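Local coordinates for ancillary protein 1 (Streptococcus pyogenes, PDB 2XI9), which serves as the adhesin presented on a Gram-positive pilus, carrying an internal thioester that is required for efficient interaction with host cells, at residues K222-K227 against T239-A244; K144-K149 against K166-S171; F198-K203 against L298-P303; T179-F182 against E186-Y189. All blocks are in the same frame, centred on the assembly; numbering follows the deposited sequence.

Contact 1. Residues K222-K227 against T239-A244; sequences KGYREK and TQLRAA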
loop_
_atom_site.group_PDB
_atom_site.type_symbol
_atom_site.label_atom_id
_atom_site.label_comp_id
_atom_site.label_asym_id
_atom_site.label_seq_id
_atom_site.Cartn_x
_atom_site.Cartn_y
_atom_site.Cartn_z
ATOM N N LYS A 222 5.112 -16.329 1.109
ATOM C CA LYS A 222 4.901 -17.668 1.714
ATOM C C LYS A 222 3.475 -17.818 2.166
ATOM O O LYS A 222 3.059 -18.904 2.513
ATOM C CB LYS A 222 5.850 -17.956 2.902
ATOM C CG LYS A 222 7.179 -18.504 2.552
ATOM C CD LYS A 222 7.120 -19.854 1.899
ATOM C CE LYS A 222 8.406 -20.651 2.107
ATOM N NZ LYS A 222 8.114 -22.101 1.778
ATOM N N GLY A 223 2.722 -16.734 2.131
ATOM C CA GLY A 223 1.347 -16.726 2.532
ATOM C C GLY A 223 0.296 -17.033 1.489
ATOM O O GLY A 223 0.572 -17.611 0.419
ATOM N N TYR A 224 -0.934 -16.659 1.808
ATOM C CA TYR A 224 -2.042 -16.960 0.910
ATOM C C TYR A 224 -2.124 -15.902 -0.184
ATOM O O TYR A 224 -2.348 -14.717 0.086
ATOM C CB TYR A 224 -3.341 -17.007 1.672
ATOM C CG TYR A 224 -4.519 -17.387 0.875
ATOM C CD1 TYR A 224 -4.754 -18.732 0.545
ATOM C CD2 TYR A 224 -5.422 -16.447 0.444
ATOM C CE1 TYR A 224 -5.856 -19.089 -0.173
ATOM C CE2 TYR A 224 -6.515 -16.808 -0.288
ATOM C CZ TYR A 224 -6.732 -18.114 -0.601
ATOM O OH TYR A 224 -7.859 -18.494 -1.292
ATOM N N ARG A 225 -1.985 -16.352 -1.418
ATOM C CA ARG A 225 -1.944 -15.446 -2.544
ATOM C C ARG A 225 -3.052 -15.618 -3.529
ATOM O O ARG A 225 -3.420 -14.645 -4.171
ATOM C CB ARG A 225 -0.627 -15.575 -3.270
ATOM C CG ARG A 225 0.517 -15.021 -2.459
ATOM C CD ARG A 225 1.801 -15.140 -3.256
ATOM N NE ARG A 225 1.848 -14.131 -4.321
ATOM C CZ ARG A 225 2.802 -14.027 -5.238
ATOM N NH1 ARG A 225 3.806 -14.919 -5.302
ATOM N NH2 ARG A 225 2.707 -13.069 -6.152
ATOM N N GLU A 226 -3.593 -16.828 -3.659
ATOM C CA GLU A 226 -4.532 -17.114 -4.730
ATOM C C GLU A 226 -5.604 -18.109 -4.320
ATOM O O GLU A 226 -5.297 -19.182 -3.768
ATOM C CB GLU A 226 -3.783 -17.695 -5.931
ATOM C CG GLU A 226 -2.813 -16.742 -6.656
ATOM C CD GLU A 226 -3.495 -15.803 -7.680
ATOM O OE1 GLU A 226 -4.665 -16.044 -8.056
ATOM O OE2 GLU A 226 -2.844 -14.833 -8.124
ATOM N N LYS A 227 -6.859 -17.797 -4.657
ATOM C CA LYS A 227 -7.936 -18.751 -4.461
ATOM C C LYS A 227 -7.550 -20.089 -5.050
ATOM O O LYS A 227 -7.060 -20.169 -6.176
ATOM C CB LYS A 227 -9.235 -18.294 -5.111
ATOM C CG LYS A 227 -10.011 -17.245 -4.351
ATOM C CD LYS A 227 -11.108 -16.606 -5.239
ATOM C CE LYS A 227 -12.237 -15.967 -4.417
ATOM N NZ LYS A 227 -12.840 -14.804 -5.143
ATOM N N THR A 239 -8.789 -20.443 4.292
ATOM C CA THR A 239 -9.150 -19.306 5.124
ATOM C C THR A 239 -8.155 -19.137 6.275
ATOM O O THR A 239 -7.802 -18.019 6.609
ATOM C CB THR A 239 -10.594 -19.416 5.619
ATOM O OG1 THR A 239 -11.476 -19.301 4.485
ATOM C CG2 THR A 239 -10.930 -18.307 6.621
ATOM N N GLN A 240 -7.715 -20.246 6.859
ATOM C CA GLN A 240 -6.748 -20.205 7.953
ATOM C C GLN A 240 -5.395 -19.621 7.464
ATOM O O GLN A 240 -4.802 -18.781 8.153
ATOM C CB GLN A 240 -6.607 -21.566 8.620
ATOM C CG GLN A 240 -7.840 -21.937 9.466
ATOM C CD GLN A 240 -7.887 -23.345 9.952
ATOM O OE1 GLN A 240 -7.213 -24.234 9.425
ATOM N NE2 GLN A 240 -8.719 -23.579 10.979
ATOM N N LEU A 241 -4.907 -20.046 6.288
ATOM C CA LEU A 241 -3.681 -19.452 5.779
ATOM C C LEU A 241 -3.875 -17.971 5.474
ATOM O O LEU A 241 -2.981 -17.151 5.761
ATOM C CB LEU A 241 -3.085 -20.214 4.587
ATOM C CG LEU A 241 -1.719 -19.757 4.095
ATOM C CD1 LEU A 241 -0.660 -20.003 5.167
ATOM C CD2 LEU A 241 -1.328 -20.485 2.722
ATOM N N ARG A 242 -5.034 -17.611 4.923
ATOM C CA ARG A 242 -5.346 -16.207 4.672
ATOM C C ARG A 242 -5.270 -15.378 5.973
ATOM O O ARG A 242 -4.675 -14.316 6.013
ATOM C CB ARG A 242 -6.721 -16.088 4.002
ATOM C CG ARG A 242 -7.028 -14.709 3.406
ATOM C CD ARG A 242 -8.237 -14.789 2.514
ATOM N NE ARG A 242 -8.481 -13.519 1.817
ATOM C CZ ARG A 242 -9.192 -13.386 0.718
ATOM N NH1 ARG A 242 -9.765 -14.440 0.141
ATOM N NH2 ARG A 242 -9.350 -12.168 0.211
ATOM N N ALA A 243 -5.902 -15.866 7.029
ATOM C CA ALA A 243 -5.869 -15.199 8.307
ATOM C C ALA A 243 -4.451 -15.091 8.875
ATOM O O ALA A 243 -4.073 -14.036 9.362
ATOM C CB ALA A 243 -6.757 -15.878 9.289
ATOM N N ALA A 244 -3.690 -16.179 8.808
ATOM C CA ALA A 244 -2.331 -16.196 9.317
ATOM C C ALA A 244 -1.523 -15.144 8.578
ATOM O O ALA A 244 -0.716 -14.469 9.192
ATOM C CB ALA A 244 -1.716 -17.606 9.162
HETATM O O HOH W 1 -9.903 -17.300 0.725
#

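Contact 2. Residues K144-K149 against K166-S171; sequences KFYYAK and KSPPDS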
loop_
_atom_site.group_PDB
_atom_site.type_symbol
_atom_site.label_atom_id
_atom_site.label_comp_id
_atom_site.label_asym_id
_atom_site.label_seq_id
_atom_site.Cartn_x
_atom_site.Cartn_y
_atom_site.Cartn_z
ATOM N N LYS A 144 -13.116 -11.238 6.694
ATOM C CA LYS A 144 -12.078 -10.293 6.273
ATOM C C LYS A 144 -11.482 -10.703 4.918
ATOM O O LYS A 144 -10.286 -10.596 4.691
ATOM C CB LYS A 144 -10.993 -10.139 7.347
ATOM C CG LYS A 144 -11.496 -9.727 8.759
ATOM C CD LYS A 144 -10.330 -9.583 9.688
ATOM C CE LYS A 144 -10.782 -9.447 11.139
ATOM N NZ LYS A 144 -11.699 -10.583 11.557
ATOM N N PHE A 145 -12.356 -11.088 4.003
ATOM C CA PHE A 145 -11.963 -11.540 2.672
ATOM C C PHE A 145 -11.868 -10.299 1.802
ATOM O O PHE A 145 -12.831 -9.884 1.140
ATOM C CB PHE A 145 -13.004 -12.530 2.164
ATOM C CG PHE A 145 -13.175 -13.744 3.025
ATOM C CD1 PHE A 145 -12.242 -14.751 3.040
ATOM C CD2 PHE A 145 -14.300 -13.878 3.823
ATOM C CE1 PHE A 145 -12.444 -15.887 3.856
ATOM C CE2 PHE A 145 -14.481 -14.962 4.640
ATOM C CZ PHE A 145 -13.580 -15.971 4.647
ATOM N N TYR A 146 -10.696 -9.687 1.822
ATOM C CA TYR A 146 -10.495 -8.433 1.130
ATOM C C TYR A 146 -9.880 -8.629 -0.255
ATOM O O TYR A 146 -8.938 -9.435 -0.420
ATOM C CB TYR A 146 -9.539 -7.564 1.917
ATOM C CG TYR A 146 -9.856 -7.356 3.388
ATOM C CD1 TYR A 146 -11.165 -7.169 3.824
ATOM C CD2 TYR A 146 -8.833 -7.324 4.337
ATOM C CE1 TYR A 146 -11.442 -6.940 5.204
ATOM C CE2 TYR A 146 -9.120 -7.097 5.709
ATOM C CZ TYR A 146 -10.412 -6.926 6.121
ATOM O OH TYR A 146 -10.709 -6.700 7.467
ATOM N N TYR A 147 -10.360 -7.836 -1.209
ATOM C CA TYR A 147 -9.914 -7.880 -2.588
ATOM C C TYR A 147 -9.777 -6.501 -3.199
ATOM O O TYR A 147 -10.455 -5.556 -2.776
ATOM C CB TYR A 147 -10.891 -8.670 -3.458
ATOM C CG TYR A 147 -11.083 -10.112 -3.053
ATOM C CD1 TYR A 147 -12.073 -10.483 -2.173
ATOM C CD2 TYR A 147 -10.293 -11.115 -3.621
ATOM C CE1 TYR A 147 -12.260 -11.792 -1.817
ATOM C CE2 TYR A 147 -10.466 -12.442 -3.263
ATOM C CZ TYR A 147 -11.442 -12.779 -2.349
ATOM O OH TYR A 147 -11.607 -14.099 -1.980
ATOM N N ALA A 148 -8.875 -6.391 -4.180
ATOM C CA ALA A 148 -8.884 -5.240 -5.093
ATOM C C ALA A 148 -9.198 -5.697 -6.498
ATOM O O ALA A 148 -8.864 -6.823 -6.901
ATOM C CB ALA A 148 -7.530 -4.436 -5.058
ATOM N N LYS A 149 -9.808 -4.800 -7.249
ATOM C CA LYS A 149 -10.096 -5.027 -8.640
ATOM C C LYS A 149 -8.911 -4.581 -9.513
ATOM O O LYS A 149 -8.465 -3.421 -9.452
ATOM C CB LYS A 149 -11.366 -4.291 -9.041
ATOM C CG LYS A 149 -12.622 -4.919 -8.417
ATOM C CD LYS A 149 -13.808 -4.752 -9.279
ATOM C CE LYS A 149 -14.090 -6.006 -10.096
ATOM N NZ LYS A 149 -14.966 -5.667 -11.246
ATOM N N LYS A 166 -10.541 1.424 8.573
ATOM C CA LYS A 166 -11.707 0.738 8.052
ATOM C C LYS A 166 -11.339 -0.157 6.883
ATOM O O LYS A 166 -10.559 0.225 6.002
ATOM C CB LYS A 166 -12.772 1.740 7.615
ATOM C CG LYS A 166 -13.468 2.442 8.781
ATOM C CD LYS A 166 -14.410 3.483 8.229
ATOM C CE LYS A 166 -15.609 3.669 9.029
ATOM N NZ LYS A 166 -15.418 4.696 10.089
ATOM N N SER A 167 -11.885 -1.366 6.912
ATOM C CA SER A 167 -11.746 -2.315 5.793
ATOM C C SER A 167 -12.405 -1.777 4.482
ATOM O O SER A 167 -13.227 -0.864 4.520
ATOM C CB SER A 167 -12.349 -3.656 6.202
ATOM O OG SER A 167 -13.660 -3.496 6.702
ATOM N N PRO A 168 -12.011 -2.325 3.317
ATOM C CA PRO A 168 -12.612 -1.872 2.065
ATOM C C PRO A 168 -14.112 -2.122 2.066
ATOM O O PRO A 168 -14.565 -2.995 2.770
ATOM C CB PRO A 168 -11.847 -2.662 0.968
ATOM C CG PRO A 168 -10.980 -3.534 1.620
ATOM C CD PRO A 168 -10.882 -3.225 3.086
ATOM N N PRO A 169 -14.882 -1.310 1.329
ATOM C CA PRO A 169 -16.317 -1.380 1.376
ATOM C C PRO A 169 -16.884 -2.778 1.274
ATOM O O PRO A 169 -16.466 -3.587 0.420
ATOM C CB PRO A 169 -16.748 -0.509 0.197
ATOM C CG PRO A 169 -15.619 0.446 0.006
ATOM C CD PRO A 169 -14.410 -0.217 0.457
ATOM N N ASP A 170 -17.861 -3.059 2.148
ATOM C CA ASP A 170 -18.526 -4.345 2.098
ATOM C C ASP A 170 -19.280 -4.493 0.774
ATOM O O ASP A 170 -19.958 -3.560 0.309
ATOM C CB ASP A 170 -19.529 -4.491 3.247
ATOM C CG ASP A 170 -18.866 -4.604 4.613
ATOM O OD1 ASP A 170 -17.677 -4.923 4.711
ATOM O OD2 ASP A 170 -19.563 -4.360 5.609
ATOM N N SER A 171 -19.182 -5.685 0.196
ATOM C CA SER A 171 -19.856 -6.010 -1.039
ATOM C C SER A 171 -20.725 -7.204 -0.758
ATOM O O SER A 171 -20.226 -8.292 -0.536
ATOM C CB SER A 171 -18.858 -6.363 -2.135
ATOM O OG SER A 171 -19.567 -6.709 -3.324
#

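Contact 3. Residues F198-K203 against L298-P303; sequences FKYTVK and LDFFIP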
loop_
_atom_site.group_PDB
_atom_site.type_symbol
_atom_site.label_atom_id
_atom_site.label_comp_id
_atom_site.label_asym_id
_atom_site.label_seq_id
_atom_site.Cartn_x
_atom_site.Cartn_y
_atom_site.Cartn_z
ATOM N N PHE A 198 6.754 2.101 3.972
ATOM C CA PHE A 198 6.904 2.329 5.403
ATOM C C PHE A 198 6.031 3.481 5.875
ATOM O O PHE A 198 5.451 3.420 6.965
ATOM C CB PHE A 198 8.359 2.652 5.731
ATOM C CG PHE A 198 8.688 2.526 7.175
ATOM C CD1 PHE A 198 8.696 3.627 8.006
ATOM C CD2 PHE A 198 8.978 1.275 7.703
ATOM C CE1 PHE A 198 9.035 3.489 9.366
ATOM C CE2 PHE A 198 9.291 1.127 9.052
ATOM C CZ PHE A 198 9.333 2.230 9.872
ATOM N N LYS A 199 5.951 4.523 5.046
ATOM C CA LYS A 199 5.172 5.720 5.342
ATOM C C LYS A 199 3.688 5.446 5.594
ATOM O O LYS A 199 3.042 6.291 6.219
ATOM C CB LYS A 199 5.304 6.764 4.235
ATOM C CG LYS A 199 4.714 6.332 2.900
ATOM C CD LYS A 199 4.916 7.354 1.820
ATOM C CE LYS A 199 6.348 7.657 1.568
ATOM N NZ LYS A 199 6.527 8.403 0.284
ATOM N N TYR A 200 3.159 4.304 5.124
ATOM C CA TYR A 200 1.743 3.986 5.323
ATOM C C TYR A 200 1.416 3.298 6.647
ATOM O O TYR A 200 0.241 3.084 6.949
ATOM C CB TYR A 200 1.184 3.191 4.150
ATOM C CG TYR A 200 1.438 3.876 2.845
ATOM C CD1 TYR A 200 0.743 5.014 2.504
ATOM C CD2 TYR A 200 2.418 3.415 1.967
ATOM C CE1 TYR A 200 0.998 5.688 1.322
ATOM C CE2 TYR A 200 2.683 4.069 0.777
ATOM C CZ TYR A 200 1.962 5.210 0.455
ATOM O OH TYR A 200 2.229 5.875 -0.714
ATOM N N THR A 201 2.446 2.920 7.414
ATOM C CA THR A 201 2.264 2.171 8.660
ATOM C C THR A 201 1.932 3.076 9.814
ATOM O O THR A 201 2.345 4.229 9.852
ATOM C CB THR A 201 3.504 1.370 9.061
ATOM O OG1 THR A 201 4.612 2.261 9.275
ATOM C CG2 THR A 201 3.818 0.340 7.978
ATOM N N VAL A 202 1.226 2.522 10.791
ATOM C CA VAL A 202 0.834 3.267 11.998
ATOM C C VAL A 202 1.690 2.911 13.214
ATOM O O VAL A 202 2.040 3.797 13.975
ATOM C CB VAL A 202 -0.654 2.982 12.294
ATOM C CG1 VAL A 202 -1.056 3.491 13.627
ATOM C CG2 VAL A 202 -1.530 3.612 11.197
ATOM N N LYS A 203 1.991 1.621 13.419
ATOM C CA LYS A 203 2.906 1.221 14.512
ATOM C C LYS A 203 3.866 0.155 13.991
ATOM O O LYS A 203 3.751 -1.001 14.360
ATOM C CB LYS A 203 2.111 0.714 15.722
ATOM C CG LYS A 203 2.906 0.617 17.032
ATOM C CD LYS A 203 2.076 -0.122 18.105
ATOM C CE LYS A 203 2.845 -0.249 19.452
ATOM N NZ LYS A 203 3.075 1.091 20.043
ATOM N N LEU A 298 5.013 -5.961 -5.903
ATOM C CA LEU A 298 3.597 -6.232 -5.673
ATOM C C LEU A 298 2.777 -4.972 -5.819
ATOM O O LEU A 298 3.278 -3.859 -5.588
ATOM C CB LEU A 298 3.398 -6.754 -4.255
ATOM C CG LEU A 298 3.957 -8.132 -3.939
ATOM C CD1 LEU A 298 4.003 -8.391 -2.445
ATOM C CD2 LEU A 298 3.144 -9.170 -4.619
ATOM N N ASP A 299 1.510 -5.152 -6.161
ATOM C CA ASP A 299 0.558 -4.061 -6.152
ATOM C C ASP A 299 0.238 -3.613 -4.710
ATOM O O ASP A 299 0.259 -4.401 -3.775
ATOM C CB ASP A 299 -0.755 -4.465 -6.819
ATOM C CG ASP A 299 -0.590 -4.829 -8.309
ATOM O OD1 ASP A 299 0.336 -4.314 -9.013
ATOM O OD2 ASP A 299 -1.444 -5.607 -8.799
ATOM N N PHE A 300 -0.109 -2.344 -4.573
ATOM C CA PHE A 300 -0.500 -1.749 -3.283
ATOM C C PHE A 300 -1.548 -0.691 -3.620
ATOM O O PHE A 300 -1.552 -0.201 -4.716
ATOM C CB PHE A 300 0.735 -1.168 -2.610
ATOM C CG PHE A 300 0.520 -0.647 -1.220
ATOM C CD1 PHE A 300 0.225 0.683 -0.993
ATOM C CD2 PHE A 300 0.693 -1.483 -0.127
ATOM C CE1 PHE A 300 0.074 1.165 0.318
ATOM C CE2 PHE A 300 0.512 -1.024 1.144
ATOM C CZ PHE A 300 0.219 0.329 1.379
ATOM N N PHE A 301 -2.413 -0.358 -2.662
ATOM C CA PHE A 301 -3.585 0.487 -2.868
ATOM C C PHE A 301 -3.807 1.433 -1.704
ATOM O O PHE A 301 -3.811 1.026 -0.561
ATOM C CB PHE A 301 -4.824 -0.414 -3.062
ATOM C CG PHE A 301 -4.652 -1.468 -4.163
ATOM C CD1 PHE A 301 -4.133 -2.721 -3.879
ATOM C CD2 PHE A 301 -5.014 -1.181 -5.471
ATOM C CE1 PHE A 301 -3.962 -3.650 -4.860
ATOM C CE2 PHE A 301 -4.813 -2.121 -6.487
ATOM C CZ PHE A 301 -4.319 -3.356 -6.175
ATOM N N ILE A 302 -4.014 2.702 -2.017
ATOM C CA ILE A 302 -4.189 3.752 -1.016
ATOM C C ILE A 302 -5.552 4.394 -1.238
ATOM O O ILE A 302 -5.897 4.763 -2.361
ATOM C CB ILE A 302 -3.131 4.873 -1.141
ATOM C CG1 ILE A 302 -1.736 4.283 -1.151
ATOM C CG2 ILE A 302 -3.280 5.915 -0.045
ATOM C CD1 ILE A 302 -1.574 3.222 -0.294
ATOM N N PRO A 303 -6.316 4.532 -0.159
ATOM C CA PRO A 303 -7.651 5.065 -0.209
ATOM C C PRO A 303 -7.654 6.587 -0.302
ATOM O O PRO A 303 -6.674 7.257 0.094
ATOM C CB PRO A 303 -8.277 4.565 1.107
ATOM C CG PRO A 303 -7.091 4.543 2.049
ATOM C CD PRO A 303 -5.966 4.023 1.183
#

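Contact 4. Residues T179-F182 against E186-Y189; sequences TPDF and EVKY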
loop_
_atom_site.group_PDB
_atom_site.type_symbol
_atom_site.label_atom_id
_atom_site.label_comp_id
_atom_site.label_asym_id
_atom_site.label_seq_id
_atom_site.Cartn_x
_atom_site.Cartn_y
_atom_site.Cartn_z
ATOM N N THR A 179 -19.663 -1.286 -5.360
ATOM C CA THR A 179 -20.371 -0.852 -4.155
ATOM C C THR A 179 -20.782 0.617 -4.315
ATOM O O THR A 179 -20.187 1.354 -5.107
ATOM C CB THR A 179 -19.508 -0.994 -2.908
ATOM O OG1 THR A 179 -18.471 -0.013 -2.968
ATOM C CG2 THR A 179 -18.894 -2.429 -2.781
ATOM N N PRO A 180 -21.787 1.058 -3.543
ATOM C CA PRO A 180 -22.149 2.479 -3.581
ATOM C C PRO A 180 -21.014 3.397 -3.082
ATOM O O PRO A 180 -20.839 4.506 -3.589
ATOM C CB PRO A 180 -23.386 2.579 -2.673
ATOM C CG PRO A 180 -23.543 1.264 -1.995
ATOM C CD PRO A 180 -22.665 0.256 -2.671
ATOM N N ASP A 181 -20.226 2.927 -2.129
ATOM C CA ASP A 181 -19.081 3.709 -1.653
ATOM C C ASP A 181 -18.082 3.999 -2.793
ATOM O O ASP A 181 -17.495 5.088 -2.861
ATOM C CB ASP A 181 -18.397 3.005 -0.494
ATOM C CG ASP A 181 -19.218 3.060 0.819
ATOM O OD1 ASP A 181 -19.826 4.111 1.140
ATOM O OD2 ASP A 181 -19.240 2.031 1.528
ATOM N N PHE A 182 -17.901 3.044 -3.703
ATOM C CA PHE A 182 -17.008 3.291 -4.844
ATOM C C PHE A 182 -17.676 4.197 -5.853
ATOM O O PHE A 182 -17.104 5.211 -6.247
ATOM C CB PHE A 182 -16.569 1.986 -5.506
ATOM C CG PHE A 182 -15.732 2.190 -6.744
ATOM C CD1 PHE A 182 -14.413 2.605 -6.636
ATOM C CD2 PHE A 182 -16.266 1.962 -8.013
ATOM C CE1 PHE A 182 -13.628 2.807 -7.770
ATOM C CE2 PHE A 182 -15.493 2.152 -9.156
ATOM C CZ PHE A 182 -14.167 2.578 -9.032
ATOM N N GLU A 186 -16.968 7.908 -2.559
ATOM C CA GLU A 186 -16.666 8.001 -1.126
ATOM C C GLU A 186 -15.440 7.184 -0.731
ATOM O O GLU A 186 -14.622 7.607 0.124
ATOM C CB GLU A 186 -17.923 7.612 -0.304
ATOM C CG GLU A 186 -19.062 8.655 -0.391
ATOM C CD GLU A 186 -20.460 8.139 0.053
ATOM O OE1 GLU A 186 -20.675 6.905 0.147
ATOM O OE2 GLU A 186 -21.362 8.975 0.299
ATOM N N VAL A 187 -15.262 6.004 -1.337
ATOM C CA VAL A 187 -14.045 5.224 -1.094
ATOM C C VAL A 187 -13.503 4.617 -2.401
ATOM O O VAL A 187 -14.121 3.713 -2.950
ATOM C CB VAL A 187 -14.309 4.074 -0.131
ATOM C CG1 VAL A 187 -13.031 3.344 0.193
ATOM C CG2 VAL A 187 -15.037 4.587 1.174
ATOM N N LYS A 188 -12.375 5.157 -2.877
ATOM C CA LYS A 188 -11.708 4.704 -4.099
ATOM C C LYS A 188 -10.208 4.707 -3.812
ATOM O O LYS A 188 -9.784 5.431 -2.901
ATOM C CB LYS A 188 -11.989 5.653 -5.239
ATOM C CG LYS A 188 -13.438 5.923 -5.544
ATOM C CD LYS A 188 -13.608 6.823 -6.728
ATOM C CE LYS A 188 -13.225 8.274 -6.424
ATOM N NZ LYS A 188 -13.367 9.121 -7.633
ATOM N N TYR A 189 -9.415 3.923 -4.577
ATOM C CA TYR A 189 -8.015 3.688 -4.276
ATOM C C TYR A 189 -7.129 4.059 -5.454
ATOM O O TYR A 189 -7.547 3.930 -6.631
ATOM C CB TYR A 189 -7.800 2.212 -3.886
ATOM C CG TYR A 189 -8.580 1.766 -2.671
ATOM C CD1 TYR A 189 -9.931 1.465 -2.762
ATOM C CD2 TYR A 189 -7.967 1.630 -1.439
ATOM C CE1 TYR A 189 -10.636 1.055 -1.674
ATOM C CE2 TYR A 189 -8.680 1.223 -0.320
ATOM C CZ TYR A 189 -10.013 0.946 -0.440
ATOM O OH TYR A 189 -10.773 0.573 0.630
#

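Contact 1. Residues K222-K227 against T239-A244
The ring of Y224 has L241 at its edge, where CD2 lies near the ring plane, while the aliphatic stem of R242 runs past the same ring at a slant. Here CG of R242 approaches CD2 of Y224 to 3.8 Å, and further out CD of R242 is 3.9 Å from CE2 of Y224. The stem can follow the ring this far because R242 is extended from CG to NE. Its guanidinium plane is turned only 28° from the ring plane, and the group approaches the ring obliquely. At the guanidinium edge, in its plane, a water accepts from NH1 of R242 at 2.9 Å and donates to OH of Y224 at 3.1 Å, tying the two polar ends together. Both ends have protein partners as well: the hydroxyl of Y224 bonds to E238, and NH1 of R242 to the hydroxyl of Y147.

The packing joins the loop that follows helix 209-222 to the early part of helix 238-253, inside the thioester domain of this adhesin. G223 is where the chain leaves helical geometry. One residue on, Y224 directs its side chain at the second helix, with CB 3.7 Å from CA of R242. CG of Y224 stands anti to the backbone N (chi1 -176°), which lays the ring along the arginine stem. Next to R242 on the helix, CG of L241 packs 4.0 Å from CB of Y224, and CD2 of L241 reaches the carbonyl carbon of G223. The backbone N of Y224 bonds to OG1 of T245, one helical turn beyond L241.

Contact 2. Residues K144-K149 against K166-S171
Y146 and P168 meet at about a right angle, the proline ring presenting its CD to one face of the tyrosine. That carbon stands 4.0 Å above the ring plane and toward the rim, with CD1 of Y146 as its nearest atom. The opposite face is covered from within the tyrosine's own segment: the carbonyl O of K144 sits 3.4 Å above the plane, over the ring centre. The aromatic ring is therefore held between a proline methylene and a peptide oxygen.

S167 comes in obliquely at the phenol end. Its CB, not its hydroxyl, makes the contact, 3.6 Å from CE1 of Y146 and 3.7 Å from OH of Y146. Y146 has CG anti to its carbonyl carbon (chi1 -51°), and the ring thereby extends from the strand until its far end reaches the serine.

Y146 belongs to strand 146-149, in the mixed sheet that also contains strand 170-171 at one margin. Between these two strands runs 127-130, so the segments are not hydrogen-bonded neighbours; the tyrosine bridges instead to the loop leading into the edge strand. F145, the centre of an inverse gamma turn, precedes it. Neighbouring side chains extend the packing: V158 and C160 of strand 155-160 touch Y146, as does Q246 of helix 238-253, while P168 rests on A127 of the intervening strand.

Contact 3. Residues F198-K203 against L298-P303
Y200 turns one face of its ring to F300 and I302, and with it the 3-10 turn in the loop between strand 189-193 and helix 209-222 packs on strand 299-303 of the mixed sheet. The turn starts at F198, whose carbonyl O points on toward T201. K199 follows and lays its CG over the centre of the other face of the Y200 ring, 3.6 Å above the plane. K199 NZ forms salt bridges with D196 and E328.

On the strand-facing side, F300 brings CZ to 3.8 Å from CD2 of Y200; the two rings cross obliquely, their planes 36° apart. I302 lies over the same face, its CG1 3.9 Å from CE1 of Y200. CE1 of F300 and CD1 of I302 also rest on this face, but they crowd each other in the model, so their exact distances to the ring are doubtful. T201 closes the turn, its OG1 donating to O of F198 at 2.7 Å, in the carbonyl plane, and its backbone N at 3.1 Å.

No hydrogen bond crosses between the segments, so the join depends on dispersion and on burial of aromatic and aliphatic carbon, with the tyrosine covered on both faces.

Contact 4. Residues T179-F182 against E186-Y189
One backbone hydrogen bond is clear across this contact: N of V187 donates to O of D181 over 2.9 Å and nearly straight at 169°. The donor nevertheless lies well above the carbonyl plane, 50° out of it. A softer backbone approach runs beside it, with CA of F182 directing its hydrogen at O of V187, 3.5 Å away.

Apolar contact comes mainly from F182 and K188, whose side chains cross at about a right angle. CG of K188 touches CD1 of F182 at 3.6 Å, approaching the ring obliquely, while O of V187 lies at the ring edge, near its plane. The lysine bends at chi3, and its amine leads away from the helix. CG2 of V187 adds a looser contact to CB of D181.

Charge works the other way. OD1 of D181 and OE1 of E186 are two acceptors only 3.1 Å apart, their carboxylate planes turned by 44°; this closeness would probably raise the proton affinity of one of them.

Within the first segment, OG1 of T179 accepts from N of F182 at 3.2 Å. This is an N-cap on the short helix 180-183. After the single capped turn the chain bends so that V187 N returns to D181 O, a compact surface connection leading into strand 189-193, at the margin of the mixed sheet.

In the fold
Contacts 2, 4, 1 and 3 close in that order along the chain, and contact 1 falls within the helix-rich excursion between the two halves of contact 3. Contacts 2 and 3 reach the same mixed sheet, through strands 146-149 and 299-303, and meet where A148 packs on F301. Contact 4 leads into strand 189-193 beside 299-303; its centre is about 10 Å from that of contact 2, and Y189 touches both P168 and P303. Contact 1 lies on helix 238-253, about 15 Å from contact 2 between centres, joined to it through R242 and Y147. Contacts 2 to 4 tie loops to the seven-stranded sheet and contact 1 a loop to helix 238-253, in the thioester-domain part.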